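Local atomic coordinates of Hsp70/Hsp90 co-chaperone CNS1 (Saccharomyces cerevisiae, PDB entry 6HFM), a protein that acts as a co-chaperone of Hsp90 and Hsp70, binding both and stimulating the ATPase of the Hsp70 SSA1 but not that of Hsp90. Residues A[142-145]-A[151-154]. Numbering follows the deposited sequence.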
ATOM      1  N   TYR A 142       4.827  -1.622  -3.408  1.00 16.21           N
ATOM      2  CA  TYR A 142       6.081  -1.552  -4.152  1.00 16.35           C
ATOM      3  C   TYR A 142       5.796  -1.948  -5.591  1.00 17.91           C
ATOM      4  O   TYR A 142       5.309  -3.047  -5.848  1.00 19.09           O
ATOM      5  CB  TYR A 142       7.133  -2.495  -3.537  1.00 16.82           C
ATOM      6  CG  TYR A 142       7.429  -2.202  -2.078  1.00 17.06           C
ATOM      7  CD1 TYR A 142       8.452  -1.330  -1.711  1.00 17.67           C
ATOM      8  CD2 TYR A 142       6.654  -2.769  -1.062  1.00 17.37           C
ATOM      9  CE1 TYR A 142       8.713  -1.040  -0.373  1.00 17.63           C
ATOM     10  CE2 TYR A 142       6.908  -2.494   0.276  1.00 18.75           C
ATOM     11  CZ  TYR A 142       7.930  -1.626   0.618  1.00 18.69           C
ATOM     12  OH  TYR A 142       8.163  -1.355   1.947  1.00 21.18           O
ATOM     13  N   ILE A 143       6.096  -1.049  -6.530  1.00 17.99           N
ATOM     14  CA  ILE A 143       5.919  -1.326  -7.956  1.00 18.39           C
ATOM     15  C   ILE A 143       7.299  -1.609  -8.544  1.00 18.56           C
ATOM     16  O   ILE A 143       8.183  -0.747  -8.518  1.00 19.49           O
ATOM     17  CB  ILE A 143       5.173  -0.169  -8.664  1.00 19.83           C
ATOM     18  CG1 ILE A 143       3.717  -0.145  -8.176  1.00 20.65           C
ATOM     19  CG2 ILE A 143       5.228  -0.328 -10.181  1.00 20.54           C
ATOM     20  CD1 ILE A 143       2.854   0.973  -8.733  1.00 21.47           C
ATOM     21  N   VAL A 144       7.488  -2.838  -9.029  1.00 18.74           N
ATOM     22  CA  VAL A 144       8.792  -3.311  -9.525  1.00 19.57           C
ATOM     23  C   VAL A 144       8.601  -4.059 -10.847  1.00 19.34           C
ATOM     24  O   VAL A 144       7.781  -4.961 -10.924  1.00 19.63           O
ATOM     25  CB  VAL A 144       9.468  -4.261  -8.504  1.00 19.99           C
ATOM     26  CG1 VAL A 144      10.849  -4.697  -8.990  1.00 21.00           C
ATOM     27  CG2 VAL A 144       9.596  -3.578  -7.146  1.00 19.94           C
ATOM     28  N   PRO A 145       9.376  -3.709 -11.891  1.00 20.80           N
ATOM     29  CA  PRO A 145       9.250  -4.487 -13.129  1.00 21.64           C
ATOM     30  C   PRO A 145       9.422  -5.989 -12.909  1.00 20.94           C
ATOM     31  O   PRO A 145      10.280  -6.396 -12.122  1.00 21.17           O
ATOM     32  CB  PRO A 145      10.390  -3.946 -13.993  1.00 22.40           C
ATOM     33  CG  PRO A 145      10.579  -2.549 -13.516  1.00 23.49           C
ATOM     34  CD  PRO A 145      10.325  -2.594 -12.037  1.00 22.75           C
ATOM     35  N   GLY A 151      15.565 -10.300  -8.480  1.00 24.66           N
ATOM     36  CA  GLY A 151      16.709  -9.627  -7.869  1.00 25.66           C
ATOM     37  C   GLY A 151      16.342  -8.729  -6.697  1.00 24.57           C
ATOM     38  O   GLY A 151      17.024  -8.727  -5.663  1.00 25.81           O
ATOM     39  N   TRP A 152      15.262  -7.971  -6.844  1.00 23.05           N
ATOM     40  CA  TRP A 152      14.799  -7.085  -5.777  1.00 22.33           C
ATOM     41  C   TRP A 152      14.311  -7.868  -4.547  1.00 21.71           C
ATOM     42  O   TRP A 152      14.629  -7.499  -3.415  1.00 22.66           O
ATOM     43  CB  TRP A 152      13.710  -6.127  -6.286  1.00 23.28           C
ATOM     44  CG  TRP A 152      13.215  -5.213  -5.210  1.00 22.75           C
ATOM     45  CD1 TRP A 152      13.882  -4.162  -4.655  1.00 23.37           C
ATOM     46  CD2 TRP A 152      11.968  -5.309  -4.518  1.00 21.83           C
ATOM     47  NE1 TRP A 152      13.124  -3.584  -3.668  1.00 23.08           N
ATOM     48  CE2 TRP A 152      11.941  -4.267  -3.562  1.00 22.87           C
ATOM     49  CE3 TRP A 152      10.866  -6.169  -4.618  1.00 22.53           C
ATOM     50  CZ2 TRP A 152      10.849  -4.059  -2.710  1.00 21.81           C
ATOM     51  CZ3 TRP A 152       9.778  -5.959  -3.776  1.00 22.37           C
ATOM     52  CH2 TRP A 152       9.783  -4.912  -2.832  1.00 22.83           C
ATOM     53  N   ILE A 153      13.563  -8.949  -4.773  1.00 21.55           N
ATOM     54  CA  ILE A 153      13.109  -9.827  -3.678  1.00 21.84           C
ATOM     55  C   ILE A 153      14.305 -10.450  -2.943  1.00 22.75           C
ATOM     56  O   ILE A 153      14.292 -10.560  -1.716  1.00 21.46           O
ATOM     57  CB  ILE A 153      12.131 -10.913  -4.191  1.00 23.13           C
ATOM     58  CG1 ILE A 153      10.810 -10.261  -4.613  1.00 25.52           C
ATOM     59  CG2 ILE A 153      11.845 -11.971  -3.122  1.00 23.50           C
ATOM     60  CD1 ILE A 153       9.986 -11.127  -5.530  1.00 28.53           C
ATOM     61  N   SER A 154      15.336 -10.835  -3.691  1.00 23.81           N
ATOM     62  CA  SER A 154      16.556 -11.396  -3.101  1.00 25.55           C
ATOM     63  C   SER A 154      17.267 -10.433  -2.139  1.00 26.90           C
ATOM     64  O   SER A 154      17.853 -10.875  -1.146  1.00 30.56           O
ATOM     65  CB  SER A 154      17.528 -11.834  -4.201  1.00 27.52           C
ATOM     66  OG  SER A 154      18.643 -12.505  -3.650  1.00 33.78           O
TER
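In the C-terminal wheel domain of Cns1, strand 139-145 runs directly into helix 146-155, and the helix packs back against the strand through the indole of Trp152, which meets Tyr142 and Val144. No hydrogen bond crosses this interface; it is apolar and aromatic throughout. The indole spans the 8.0 Å between Trp152 CA and Val144 CA because its chi1 of 180° turns CG away from the backbone N and out toward the strand. Val144 sets its CG2 methyl over one face of the indole in a CH-pi contact, 4.0 Å from the centroid of the six-membered ring and 3.8 Å from Trp152 CE3. The far rim of the indole comes against CB and the near part of the Tyr142 ring, with Trp152 CH2 3.7 Å from Tyr142 CB and Trp152 CZ2 3.8 Å from Tyr142 CD1. The Tyr142 ring and the six-membered ring of Trp152 meet obliquely, their planes at 40° and their centroids 5.4 Å apart. Replacing Trp152 by an alanine would remove the indole, and Val144 CG2 would probably lose its aromatic face and Tyr142 its partner from the helix, with a gap opened between helix and strand. Besides Trp152, Tyr142 pairs edge-to-face with Trp156, just past the end of the helix, and its OH is hydrogen-bonded to Lys140 NZ. Pro56 touches both Val144 and Trp152, and strand 139-145 itself lies in the mixed sheet between strands 47-55 and 101-106, parallel to the first and antiparallel to the second.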